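PDB 4AUR: LEOA from Escherichia coli, which probably binds and hydrolyses GTP as a bacterial dynamin-like GTPase of enterotoxigenic strains, and is probably linked to LT toxin. Local coordinates for residues Gly60-Lys66 and Asp108-Phe113; Gly122-Met126 and His155-Trp161; Ile141-Ala147 and Thr172-Lys178; Thr148-Lys152 and Asn201-Leu206; Asp180-Leu185 and Ala226-Asn230. All blocks are in the same frame, centred on the assembly; numbering follows the deposited sequence.

Contact 1 (Gly60-Lys66 and Asp108-Phe113); sequences GAFSDGK and DTPGLF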
# COMPACT_ATOMS: atom_id res chain seq x y z
N GLY A 60 -49.20 -5.30 16.89
CA GLY A 60 -50.40 -4.55 16.57
C GLY A 60 -51.62 -5.03 17.35
O GLY A 60 -51.62 -6.09 17.96
N ALA A 61 -52.66 -4.22 17.32
CA ALA A 61 -53.91 -4.58 17.95
C ALA A 61 -54.57 -5.61 17.08
O ALA A 61 -54.44 -5.54 15.87
CB ALA A 61 -54.79 -3.37 18.11
N PHE A 62 -55.25 -6.57 17.70
CA PHE A 62 -55.87 -7.67 16.96
C PHE A 62 -57.03 -7.18 16.12
O PHE A 62 -57.26 -7.67 15.02
CB PHE A 62 -56.32 -8.77 17.91
CG PHE A 62 -55.17 -9.56 18.47
CD1 PHE A 62 -54.61 -10.61 17.75
CD2 PHE A 62 -54.63 -9.24 19.71
CE1 PHE A 62 -53.54 -11.32 18.26
CE2 PHE A 62 -53.56 -9.96 20.23
CZ PHE A 62 -53.01 -10.99 19.50
N SER A 63 -57.74 -6.18 16.64
CA SER A 63 -58.84 -5.51 15.95
C SER A 63 -58.40 -4.84 14.65
O SER A 63 -59.22 -4.62 13.77
CB SER A 63 -59.49 -4.47 16.86
OG SER A 63 -58.52 -3.61 17.42
N ASP A 64 -57.11 -4.52 14.53
CA ASP A 64 -56.57 -4.04 13.26
C ASP A 64 -56.22 -5.20 12.31
O ASP A 64 -55.61 -5.00 11.26
CB ASP A 64 -55.38 -3.10 13.50
CG ASP A 64 -55.78 -1.80 14.21
OD1 ASP A 64 -56.97 -1.66 14.56
OD2 ASP A 64 -54.92 -0.91 14.41
N GLY A 65 -56.61 -6.41 12.65
CA GLY A 65 -56.58 -7.49 11.66
C GLY A 65 -55.20 -8.03 11.36
O GLY A 65 -54.89 -8.41 10.25
N LYS A 66 -54.40 -8.05 12.41
CA LYS A 66 -53.05 -8.57 12.42
C LYS A 66 -53.01 -10.03 11.99
O LYS A 66 -52.12 -10.46 11.25
CB LYS A 66 -52.55 -8.45 13.86
CG LYS A 66 -51.19 -9.01 14.16
CD LYS A 66 -51.11 -9.47 15.62
CE LYS A 66 -51.11 -8.32 16.60
NZ LYS A 66 -50.55 -8.69 17.94
N ASP A 108 -44.88 -12.58 19.80
CA ASP A 108 -45.74 -11.41 20.01
C ASP A 108 -45.90 -11.14 21.50
O ASP A 108 -45.57 -11.98 22.33
CB ASP A 108 -47.09 -11.62 19.28
CG ASP A 108 -48.17 -10.62 19.68
OD1 ASP A 108 -48.03 -9.42 19.37
OD2 ASP A 108 -49.18 -11.06 20.28
N THR A 109 -46.39 -9.97 21.82
CA THR A 109 -46.64 -9.58 23.17
C THR A 109 -48.12 -9.22 23.30
O THR A 109 -48.47 -8.06 23.22
CB THR A 109 -45.79 -8.36 23.45
OG1 THR A 109 -45.94 -7.45 22.35
CG2 THR A 109 -44.35 -8.76 23.50
N PRO A 110 -49.01 -10.22 23.49
CA PRO A 110 -50.45 -9.95 23.42
C PRO A 110 -51.00 -8.98 24.47
O PRO A 110 -51.93 -8.25 24.19
CB PRO A 110 -51.08 -11.34 23.62
CG PRO A 110 -49.98 -12.31 23.33
CD PRO A 110 -48.76 -11.62 23.85
N GLY A 111 -50.42 -8.98 25.66
CA GLY A 111 -50.84 -8.05 26.71
C GLY A 111 -51.02 -6.60 26.28
O GLY A 111 -51.98 -5.95 26.68
N LEU A 112 -50.09 -6.11 25.46
CA LEU A 112 -50.08 -4.70 25.00
C LEU A 112 -51.18 -4.36 23.99
O LEU A 112 -51.50 -3.19 23.74
CB LEU A 112 -48.73 -4.39 24.35
CG LEU A 112 -47.46 -4.54 25.17
CD1 LEU A 112 -46.25 -4.52 24.26
CD2 LEU A 112 -47.36 -3.42 26.17
N PHE A 113 -51.77 -5.39 23.39
CA PHE A 113 -52.67 -5.20 22.28
C PHE A 113 -54.03 -5.86 22.59
O PHE A 113 -54.77 -6.30 21.69
CB PHE A 113 -52.04 -5.82 21.02
CG PHE A 113 -50.62 -5.35 20.73
CD1 PHE A 113 -50.35 -4.04 20.42
CD2 PHE A 113 -49.56 -6.26 20.72
CE1 PHE A 113 -49.06 -3.63 20.13
CE2 PHE A 113 -48.27 -5.85 20.44
CZ PHE A 113 -48.02 -4.54 20.14

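Contact 2 (Gly122-Met126 and His155-Trp161); sequences GRLVM and HSDIVKW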
# COMPACT_ATOMS: atom_id res chain seq x y z
N GLY A 122 -49.83 -3.54 31.70
CA GLY A 122 -49.36 -4.64 30.86
C GLY A 122 -48.13 -4.17 30.09
O GLY A 122 -47.50 -4.95 29.38
N ARG A 123 -47.81 -2.88 30.25
CA ARG A 123 -46.62 -2.22 29.70
C ARG A 123 -45.31 -2.51 30.46
O ARG A 123 -44.29 -1.87 30.21
CB ARG A 123 -46.84 -0.69 29.64
CG ARG A 123 -47.34 -0.19 28.29
CD ARG A 123 -48.64 0.60 28.34
NE ARG A 123 -49.57 0.11 27.33
CZ ARG A 123 -49.61 0.50 26.06
NH1 ARG A 123 -48.77 1.42 25.60
NH2 ARG A 123 -50.50 -0.04 25.23
N LEU A 124 -45.34 -3.47 31.37
CA LEU A 124 -44.12 -3.92 32.05
C LEU A 124 -43.30 -4.84 31.15
O LEU A 124 -42.08 -4.90 31.29
CB LEU A 124 -44.45 -4.63 33.37
CG LEU A 124 -44.42 -3.75 34.62
CD1 LEU A 124 -44.78 -4.58 35.85
CD2 LEU A 124 -43.07 -3.05 34.80
N VAL A 125 -43.95 -5.54 30.23
CA VAL A 125 -43.26 -6.48 29.36
C VAL A 125 -42.27 -5.81 28.42
O VAL A 125 -41.44 -6.47 27.83
CB VAL A 125 -44.22 -7.35 28.52
CG1 VAL A 125 -45.23 -8.05 29.42
CG2 VAL A 125 -44.93 -6.52 27.45
N MSE A 126 -42.35 -4.49 28.28
CA MSE A 126 -41.44 -3.78 27.42
C MSE A 126 -40.09 -3.67 28.08
O MSE A 126 -39.07 -3.44 27.42
CB MSE A 126 -42.04 -2.42 27.13
CG MSE A 126 -43.38 -2.55 26.40
SE MSE A 126 -43.73 -0.91 25.38
CE MSE A 126 -43.29 0.39 26.80
N HIS A 155 -50.48 3.85 21.54
CA HIS A 155 -49.30 3.09 21.16
C HIS A 155 -48.02 3.89 21.07
O HIS A 155 -47.00 3.34 20.75
CB HIS A 155 -49.56 2.42 19.81
CG HIS A 155 -50.42 1.21 19.90
ND1 HIS A 155 -50.47 0.24 18.92
CD2 HIS A 155 -51.26 0.78 20.88
CE1 HIS A 155 -51.29 -0.72 19.28
NE2 HIS A 155 -51.79 -0.41 20.47
N SER A 156 -48.05 5.19 21.35
CA SER A 156 -46.85 5.98 21.22
C SER A 156 -45.62 5.25 21.75
O SER A 156 -44.62 5.15 21.06
CB SER A 156 -46.98 7.29 21.98
OG SER A 156 -47.82 8.18 21.29
N ASP A 157 -45.70 4.75 22.96
CA ASP A 157 -44.48 4.28 23.65
C ASP A 157 -43.99 2.91 23.15
O ASP A 157 -42.83 2.55 23.35
CB ASP A 157 -44.64 4.34 25.18
CG ASP A 157 -45.80 3.50 25.69
OD1 ASP A 157 -46.56 2.98 24.85
OD2 ASP A 157 -45.97 3.37 26.92
N ILE A 158 -44.88 2.18 22.46
CA ILE A 158 -44.57 0.90 21.86
C ILE A 158 -43.81 1.11 20.57
O ILE A 158 -42.83 0.42 20.27
CB ILE A 158 -45.85 0.15 21.52
CG1 ILE A 158 -46.64 -0.15 22.79
CG2 ILE A 158 -45.53 -1.13 20.78
CD1 ILE A 158 -47.99 -0.80 22.52
N VAL A 159 -44.28 2.05 19.77
CA VAL A 159 -43.53 2.49 18.60
C VAL A 159 -42.13 2.98 19.00
O VAL A 159 -41.18 2.70 18.32
CB VAL A 159 -44.28 3.61 17.88
CG1 VAL A 159 -43.40 4.27 16.83
CG2 VAL A 159 -45.56 3.07 17.25
N LYS A 160 -42.02 3.70 20.10
CA LYS A 160 -40.73 4.17 20.59
C LYS A 160 -39.87 3.01 21.04
O LYS A 160 -38.66 2.99 20.84
CB LYS A 160 -40.94 5.13 21.75
CG LYS A 160 -39.69 5.85 22.18
CD LYS A 160 -39.95 6.88 23.25
CE LYS A 160 -38.76 7.82 23.41
NZ LYS A 160 -39.19 9.21 23.73
N TRP A 161 -40.50 2.04 21.68
CA TRP A 161 -39.80 0.86 22.18
C TRP A 161 -39.16 0.11 21.05
O TRP A 161 -38.03 -0.29 21.14
CB TRP A 161 -40.83 -0.02 22.87
CG TRP A 161 -40.31 -1.26 23.46
CD1 TRP A 161 -39.30 -1.37 24.34
CD2 TRP A 161 -40.82 -2.58 23.22
NE1 TRP A 161 -39.13 -2.68 24.67
CE2 TRP A 161 -40.05 -3.44 23.99
CE3 TRP A 161 -41.84 -3.10 22.42
CZ2 TRP A 161 -40.27 -4.83 24.00
CZ3 TRP A 161 -42.06 -4.47 22.43
CH2 TRP A 161 -41.27 -5.32 23.21

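Contact 3 (Ile141-Ala147 and Thr172-Lys178); sequences IFYVVDA and TIFVINK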
# COMPACT_ATOMS: atom_id res chain seq x y z
N ILE A 141 -40.28 -7.59 11.53
CA ILE A 141 -41.26 -7.09 12.48
C ILE A 141 -42.40 -6.47 11.72
O ILE A 141 -42.19 -5.58 10.92
CB ILE A 141 -40.62 -6.06 13.42
CG1 ILE A 141 -39.44 -6.68 14.16
CG2 ILE A 141 -41.64 -5.51 14.41
CD1 ILE A 141 -38.89 -5.81 15.26
N PHE A 142 -43.61 -6.96 11.94
CA PHE A 142 -44.78 -6.39 11.27
C PHE A 142 -45.56 -5.66 12.31
O PHE A 142 -46.05 -6.25 13.24
CB PHE A 142 -45.70 -7.46 10.69
CG PHE A 142 -45.09 -8.28 9.58
CD1 PHE A 142 -44.04 -7.80 8.81
CD2 PHE A 142 -45.62 -9.54 9.28
CE1 PHE A 142 -43.52 -8.57 7.78
CE2 PHE A 142 -45.10 -10.30 8.25
CZ PHE A 142 -44.05 -9.83 7.51
N TYR A 143 -45.66 -4.36 12.15
CA TYR A 143 -46.53 -3.58 13.01
C TYR A 143 -47.77 -3.30 12.20
O TYR A 143 -47.75 -2.49 11.28
CB TYR A 143 -45.84 -2.28 13.43
CG TYR A 143 -46.36 -1.79 14.73
CD1 TYR A 143 -47.65 -1.27 14.82
CD2 TYR A 143 -45.62 -1.89 15.88
CE1 TYR A 143 -48.16 -0.84 16.01
CE2 TYR A 143 -46.12 -1.46 17.08
CZ TYR A 143 -47.39 -0.93 17.13
OH TYR A 143 -47.90 -0.51 18.32
N VAL A 144 -48.86 -3.99 12.52
CA VAL A 144 -50.08 -3.91 11.72
C VAL A 144 -51.01 -2.89 12.33
O VAL A 144 -51.38 -3.01 13.51
CB VAL A 144 -50.80 -5.25 11.65
CG1 VAL A 144 -52.14 -5.08 10.95
CG2 VAL A 144 -49.96 -6.27 10.91
N VAL A 145 -51.42 -1.92 11.51
CA VAL A 145 -52.31 -0.83 11.93
C VAL A 145 -53.58 -0.75 11.05
O VAL A 145 -53.82 -1.63 10.22
CB VAL A 145 -51.57 0.52 11.94
CG1 VAL A 145 -50.37 0.44 12.86
CG2 VAL A 145 -51.16 0.93 10.54
N ASP A 146 -54.39 0.30 11.26
CA ASP A 146 -55.69 0.45 10.61
C ASP A 146 -55.58 1.44 9.50
O ASP A 146 -54.80 2.38 9.54
CB ASP A 146 -56.77 0.90 11.61
CG ASP A 146 -58.20 0.46 11.20
OD1 ASP A 146 -58.77 1.05 10.25
OD2 ASP A 146 -58.75 -0.49 11.82
N ALA A 147 -56.40 1.22 8.49
CA ALA A 147 -56.46 2.12 7.36
C ALA A 147 -57.24 3.42 7.67
O ALA A 147 -56.86 4.50 7.22
CB ALA A 147 -57.10 1.40 6.20
N THR A 172 -38.42 -3.30 10.48
CA THR A 172 -39.84 -3.21 10.76
C THR A 172 -40.64 -2.68 9.58
O THR A 172 -40.31 -1.63 9.04
CB THR A 172 -40.06 -2.27 11.92
OG1 THR A 172 -39.49 -2.84 13.08
CG2 THR A 172 -41.53 -2.03 12.15
N ILE A 173 -41.68 -3.41 9.20
CA ILE A 173 -42.65 -2.94 8.22
C ILE A 173 -43.95 -2.58 8.91
O ILE A 173 -44.61 -3.45 9.52
CB ILE A 173 -43.03 -4.01 7.18
CG1 ILE A 173 -41.83 -4.42 6.34
CG2 ILE A 173 -44.07 -3.46 6.23
CD1 ILE A 173 -41.93 -5.83 5.82
N PHE A 174 -44.32 -1.31 8.82
CA PHE A 174 -45.66 -0.90 9.23
C PHE A 174 -46.63 -1.22 8.10
O PHE A 174 -46.40 -0.86 6.94
CB PHE A 174 -45.70 0.56 9.58
CG PHE A 174 -44.94 0.85 10.81
CD1 PHE A 174 -45.55 0.76 12.03
CD2 PHE A 174 -43.60 1.16 10.75
CE1 PHE A 174 -44.83 0.98 13.18
CE2 PHE A 174 -42.88 1.39 11.89
CZ PHE A 174 -43.50 1.30 13.11
N VAL A 175 -47.70 -1.92 8.47
CA VAL A 175 -48.56 -2.54 7.51
C VAL A 175 -49.92 -1.93 7.69
O VAL A 175 -50.63 -2.26 8.64
CB VAL A 175 -48.61 -4.04 7.75
CG1 VAL A 175 -49.67 -4.69 6.88
CG2 VAL A 175 -47.24 -4.62 7.45
N ILE A 176 -50.25 -0.99 6.80
CA ILE A 176 -51.53 -0.32 6.88
C ILE A 176 -52.52 -1.24 6.21
O ILE A 176 -52.47 -1.42 4.99
CB ILE A 176 -51.56 1.06 6.25
CG1 ILE A 176 -50.49 1.95 6.88
CG2 ILE A 176 -52.91 1.67 6.51
CD1 ILE A 176 -50.25 3.27 6.16
N ASN A 177 -53.36 -1.84 7.05
CA ASN A 177 -54.29 -2.90 6.70
C ASN A 177 -55.75 -2.43 6.63
O ASN A 177 -56.13 -1.47 7.28
CB ASN A 177 -54.22 -4.02 7.73
CG ASN A 177 -54.95 -5.26 7.29
OD1 ASN A 177 -55.05 -5.51 6.10
ND2 ASN A 177 -55.49 -6.02 8.23
N LYS A 178 -56.54 -3.15 5.85
CA LYS A 178 -57.94 -2.82 5.56
C LYS A 178 -58.00 -1.54 4.73
O LYS A 178 -58.69 -0.60 5.08
CB LYS A 178 -58.77 -2.65 6.84
CG LYS A 178 -58.79 -3.86 7.76
CD LYS A 178 -58.95 -3.42 9.20
CE LYS A 178 -59.56 -4.50 10.08
NZ LYS A 178 -59.75 -4.00 11.47

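Contact 4 (Thr148-Lys152 and Asn201-Leu206); sequences TNPLK and NLKGKL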
# COMPACT_ATOMS: atom_id res chain seq x y z
N THR A 148 -58.35 3.29 8.39
CA THR A 148 -59.19 4.45 8.69
C THR A 148 -58.46 5.46 9.56
O THR A 148 -58.43 6.64 9.25
CB THR A 148 -60.52 4.05 9.38
OG1 THR A 148 -60.25 3.17 10.49
CG2 THR A 148 -61.44 3.35 8.40
N ASN A 149 -57.87 4.98 10.65
CA ASN A 149 -57.15 5.84 11.59
C ASN A 149 -55.84 5.16 12.03
O ASN A 149 -55.77 4.59 13.13
CB ASN A 149 -58.06 6.16 12.78
CG ASN A 149 -57.37 6.98 13.86
OD1 ASN A 149 -56.54 7.85 13.58
ND2 ASN A 149 -57.73 6.71 15.11
N PRO A 150 -54.81 5.19 11.16
CA PRO A 150 -53.56 4.45 11.38
C PRO A 150 -52.84 4.76 12.69
O PRO A 150 -52.48 5.91 12.94
CB PRO A 150 -52.70 4.85 10.18
CG PRO A 150 -53.34 6.07 9.62
CD PRO A 150 -54.80 5.87 9.86
N LEU A 151 -52.68 3.73 13.51
CA LEU A 151 -51.89 3.75 14.74
C LEU A 151 -52.76 4.20 15.87
O LEU A 151 -53.11 5.36 15.95
CB LEU A 151 -50.64 4.64 14.63
CG LEU A 151 -49.67 4.54 15.82
CD1 LEU A 151 -49.16 3.12 15.97
CD2 LEU A 151 -48.50 5.50 15.70
N LYS A 152 -53.10 3.27 16.75
CA LYS A 152 -53.96 3.57 17.88
C LYS A 152 -53.35 4.60 18.81
O LYS A 152 -52.13 4.69 18.94
CB LYS A 152 -54.33 2.30 18.64
CG LYS A 152 -55.29 1.43 17.84
CD LYS A 152 -55.72 0.18 18.60
CE LYS A 152 -56.87 -0.55 17.90
NZ LYS A 152 -58.23 -0.09 18.30
N ASN A 201 -49.41 10.26 6.49
CA ASN A 201 -50.02 10.48 7.80
C ASN A 201 -49.35 9.67 8.89
O ASN A 201 -48.88 10.23 9.88
CB ASN A 201 -51.50 10.13 7.76
CG ASN A 201 -52.23 10.55 9.02
OD1 ASN A 201 -52.82 9.74 9.70
ND2 ASN A 201 -52.17 11.84 9.33
N LEU A 202 -49.28 8.35 8.68
CA LEU A 202 -48.61 7.44 9.61
C LEU A 202 -47.15 7.79 9.79
O LEU A 202 -46.59 7.62 10.88
CB LEU A 202 -48.68 6.01 9.10
CG LEU A 202 -48.02 4.95 9.99
CD1 LEU A 202 -48.67 4.93 11.35
CD2 LEU A 202 -48.13 3.59 9.34
N LYS A 203 -46.53 8.25 8.72
CA LYS A 203 -45.14 8.67 8.78
C LYS A 203 -45.00 9.76 9.83
O LYS A 203 -44.12 9.70 10.67
CB LYS A 203 -44.66 9.14 7.41
CG LYS A 203 -43.17 9.28 7.27
CD LYS A 203 -42.72 9.20 5.80
CE LYS A 203 -42.61 7.75 5.33
NZ LYS A 203 -42.08 7.65 3.94
N GLY A 204 -45.91 10.72 9.81
CA GLY A 204 -45.87 11.80 10.77
C GLY A 204 -46.12 11.40 12.22
O GLY A 204 -45.45 11.89 13.11
N LYS A 205 -47.10 10.53 12.46
CA LYS A 205 -47.32 10.00 13.81
C LYS A 205 -46.15 9.17 14.35
O LYS A 205 -45.93 9.10 15.55
CB LYS A 205 -48.56 9.12 13.86
CG LYS A 205 -49.80 9.78 13.30
CD LYS A 205 -51.01 8.91 13.51
CE LYS A 205 -52.19 9.45 12.77
NZ LYS A 205 -53.36 8.55 12.97
N LEU A 206 -45.41 8.49 13.49
CA LEU A 206 -44.34 7.64 14.00
C LEU A 206 -43.22 8.55 14.34
O LEU A 206 -42.63 8.42 15.39
CB LEU A 206 -43.90 6.61 12.97
CG LEU A 206 -44.94 5.54 12.64
CD1 LEU A 206 -44.48 4.73 11.44
CD2 LEU A 206 -45.20 4.63 13.84

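Contact 5 (Asp180-Leu185 and Ala226-Asn230); sequences DEVTSL and ASNPN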
# COMPACT_ATOMS: atom_id res chain seq x y z
N ASP A 180 -59.33 -1.46 1.92
CA ASP A 180 -60.66 -1.53 1.31
C ASP A 180 -61.61 -0.47 1.86
O ASP A 180 -62.24 0.26 1.09
CB ASP A 180 -61.28 -2.95 1.39
CG ASP A 180 -61.19 -3.58 2.79
OD1 ASP A 180 -60.32 -3.17 3.59
OD2 ASP A 180 -61.99 -4.50 3.09
N GLU A 181 -61.69 -0.33 3.18
CA GLU A 181 -62.61 0.65 3.76
C GLU A 181 -62.03 2.05 3.79
O GLU A 181 -62.39 2.86 4.63
CB GLU A 181 -63.16 0.22 5.13
CG GLU A 181 -62.15 -0.18 6.19
CD GLU A 181 -62.51 -1.51 6.84
OE1 GLU A 181 -62.81 -2.47 6.09
OE2 GLU A 181 -62.51 -1.62 8.09
N VAL A 182 -61.15 2.35 2.84
CA VAL A 182 -60.74 3.72 2.57
C VAL A 182 -60.78 4.06 1.06
O VAL A 182 -60.70 5.23 0.68
CB VAL A 182 -59.36 4.00 3.20
CG1 VAL A 182 -58.74 5.30 2.69
CG2 VAL A 182 -59.48 4.05 4.72
N THR A 183 -60.94 3.05 0.20
CA THR A 183 -60.78 3.24 -1.24
C THR A 183 -61.34 2.06 -2.03
O THR A 183 -61.70 1.04 -1.46
CB THR A 183 -59.28 3.49 -1.58
OG1 THR A 183 -59.13 4.77 -2.19
CG2 THR A 183 -58.70 2.46 -2.52
N SER A 184 -61.44 2.24 -3.35
CA SER A 184 -61.78 1.15 -4.26
C SER A 184 -60.52 0.32 -4.52
O SER A 184 -59.48 0.85 -4.91
CB SER A 184 -62.33 1.72 -5.59
OG SER A 184 -62.65 0.71 -6.55
N LEU A 185 -60.61 -0.99 -4.33
CA LEU A 185 -59.52 -1.89 -4.68
C LEU A 185 -59.42 -2.10 -6.20
O LEU A 185 -58.45 -2.69 -6.70
CB LEU A 185 -59.70 -3.24 -3.98
CG LEU A 185 -59.90 -3.16 -2.46
CD1 LEU A 185 -60.18 -4.55 -1.90
CD2 LEU A 185 -58.70 -2.52 -1.78
N ALA A 226 -54.72 -4.94 2.10
CA ALA A 226 -56.08 -5.28 2.47
C ALA A 226 -56.21 -6.76 2.69
O ALA A 226 -56.87 -7.44 1.94
CB ALA A 226 -57.03 -4.85 1.37
N SER A 227 -55.59 -7.25 3.76
CA SER A 227 -55.50 -8.69 4.03
C SER A 227 -56.74 -9.52 3.68
O SER A 227 -56.63 -10.64 3.17
CB SER A 227 -55.21 -8.92 5.51
OG SER A 227 -56.33 -8.59 6.29
N ASN A 228 -57.91 -8.97 4.00
CA ASN A 228 -59.19 -9.65 3.86
C ASN A 228 -60.17 -8.67 3.22
O ASN A 228 -60.96 -8.05 3.92
CB ASN A 228 -59.68 -10.09 5.25
CG ASN A 228 -61.01 -10.83 5.21
OD1 ASN A 228 -61.54 -11.15 4.15
ND2 ASN A 228 -61.54 -11.11 6.40
N PRO A 229 -60.11 -8.52 1.88
CA PRO A 229 -60.88 -7.46 1.22
C PRO A 229 -62.35 -7.82 1.02
O PRO A 229 -62.68 -9.00 0.86
CB PRO A 229 -60.16 -7.30 -0.13
CG PRO A 229 -59.52 -8.61 -0.38
CD PRO A 229 -59.36 -9.34 0.93
N ASN A 230 -63.21 -6.80 1.04
CA ASN A 230 -64.68 -6.96 1.03
C ASN A 230 -65.18 -7.57 2.35
O ASN A 230 -66.28 -7.24 2.80
CB ASN A 230 -65.19 -7.79 -0.18
CG ASN A 230 -65.10 -7.05 -1.51
OD1 ASN A 230 -65.76 -7.43 -2.49
ND2 ASN A 230 -64.28 -5.99 -1.57

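Contact 1 (Gly60-Lys66 and Asp108-Phe113)
K66 and D108 approach each other from opposite directions and join in a salt bridge, with K66 NZ 3.0 Å from D108 OD1. The ammonium meets that oxygen from above the carboxylate plane, 49° out of it, and the lysine gets there through a bend at chi3 (-71°). The F62 ring stands almost perpendicular to the same carboxylate, CZ lying 3.9 Å from D108 OD2, while K66 NZ sits over the rim of one ring face. The edge of this phenyl faces P110 CB and the carbonyl of F113, whose O is 3.5 Å from F62 CD2. The F113 ring lies flat against G60, making a CH-pi contact from G60 CA, and L112 CB covers its other face. With G60, G65 and K66 fitting a Walker A P-loop and D108-G111 reading as the DxxG motif of GTPases, the contact probably borders the nucleotide site. It joins the loop between strand 54-60 and helix 66-74 to the end of strand 104-108, with F113 reaching I158 on helix 156-165.

Contact 2 (Gly122-Met126 and His155-Trp161)
R123 and M126 pack the chain that follows the DxxG loop onto helix 156-165, probably in the switch II region of a P-loop GTPase fold. The charged part is a salt bridge: R123 NH1 lies 2.8 Å from D157 OD1, the guanidinium and carboxylate planes are 15° apart, and D157 lies at the edge of the guanidinium, near its plane. D157 places its carboxylate there with CG between its own backbone N and carbonyl carbon. R123 NH1 has a second, weak bond to S154 O just ahead of the helix.

The apolar part centres on M126, a selenomethionine in the crystal. Its CB sits over the face of W161, 3.8 Å from the centroid of the five-membered ring, and its SE follows obliquely at 4.3 Å from that centroid, a Met-aromatic contact. SE also packs on I158 CG1 at 4.0 Å. A turn at the last torsion (chi3 -47°) sends CE toward D157. I158 CD1 in turn lies 3.8 Å from R123 NH2, placing an apolar branch beside the charged group.

The backbone contributes a hydrogen-bonding site as well. M126 O accepts a hydrogen bond from R132 NH1 of helix 129-136, and from the indole comes a weak one: W161 NE1 is 2.9 Å from M126 O, but the angle at the hydrogen is just 118°.

Contact 3 (Ile141-Ala147 and Thr172-Lys178)
This is parallel beta pairing in the core of the sheet, between the two strands of the beta-alpha-beta unit 140-146, 156-165, 172-177. I141 is level with T172, and the match runs on through D146 and N177, whose side chains diverge. Five backbone bonds knit the strands, beginning with I173 N to I141 O (2.8 Å), almost straight along the carbonyl. At the far end N177 N reaches V145 O at 3.2 Å from well above the carbonyl plane.

On one face, Y143 and F174 carry the packing: F174 CD1 lies 3.4 Å from Y143 CB, and the rings lie obliquely, planes 36° apart. Y143 takes chi1 -154°, which swings the end of its ring away from the neighbouring strand. V145 CG2 meets I176 CG1 at 3.9 Å on that face too. On the other, F142 and I173 run side by side, with I173 CD1 3.7 Å from F142 CE1 at the ring edge.

At the C-terminal ends of the strands, D146 OD2 and K178 NZ make a long salt bridge, while D146 OD1 is bonded to T148 OG1; K178 NZ also approaches S63 O, modelled too close to be trusted. N177 and K178 begin the NKMD sequence, which matches the NKxD motif of GTPases. Helix 156-165 backs Y143, T172 and F174, helix 250-273 backs I173 and V175, and strands 54-60 and 221-224 flank the pair.

Contact 4 (Thr148-Lys152 and Asn201-Leu206)
P150 and L151 pack against helix 188-209, and the inner side of this contact is plain hydrocarbon. L151 CB lies 3.8 Å from L202 CD1, and its CD2 reaches L206 CD2 at 3.9 Å, the two leucines crossing at a slant. P150 CB meets the same L202 methyl at 4.2 Å. Deeper in, L202 rests on F174 and I176 of strand 172-177, so the loop and the helix share one apolar layer.

The outer side is looser and polar. K205 slides past L151 in the opposite direction, its chain fully extended beyond CG, and hands NZ to P150 O at 2.8 Å, the donor tilted 27° from the carbonyl plane. N201 OD1 merely touches P150 CG at 3.7 Å. N149 is on the solvent side, its ND2 bonded to E153.

Chemically, K205 combines two kinds of contact: its CB touches L151 CD2, while CD, CE and NZ run along P150 O, and the hydrogen bond from NZ probably gains strength from the positive charge.

Contact 5 (Asp180-Leu185 and Ala226-Asn230)
Two loops at the probable guanine end of a GTPase site meet here: D180 closes the NKMD sequence, which matches the NKxD motif, and A226-N228, after strand 221-224, probably corresponds to the fifth conserved GTPase loop, the one beside the base. D180 points its side chain at the second loop. With CG held between its backbone N and carbonyl carbon (chi1 48°), OD2 comes to 3.3 Å from N230 N. The bond is weak, its angle at the hydrogen being 129°. The same oxygen lies 3.7 Å from P229 CA, so it meets the P229-N230 backbone. A226 CB also lies 4.1 Å from D180 N.

L185 supplies the apolar half. It crosses P229 at about a right angle and uses its two branches separately: CD1 lies nearest P229 CB, 3.3 Å in the model, and CD2 is 4.3 Å from A226 CB. Within 180-185 the chain is bonded from T183 N to D180 O, and both L185 and D180 meet 226-230.

Both loops are tied further on. L185 O accepts from R249 NH1, and P229 O from W237 NE1. In relatives the NKxD aspartate recognises guanine and the fifth loop lies next to it; this pairing of the two loops is consistent with that arrangement of the P-loop GTPase fold.

Contact 3 lies centrally and touches the other four. N177 ties two of them together: its ND2 is 3.2 Å from D64 O of contact 1 and its OD1 3.0 Å from S227 N of contact 5. Probable hydrogen bonds thus link the P-loop-like and NKxD-like elements and the probable base-side loop 226-230 along the likely nucleotide site. The centres of contacts 1 and 5, at the two ends of that line, are about 20 Å apart. Contact 2 touches contact 1 where the F113 and H155 rings meet, but stays about 16 Å from contact 5 at the nearest atoms. Contact 4 packs L206 CD2 3.7 Å from F174 CE1 of contact 3, and its K152 lies against the P-loop.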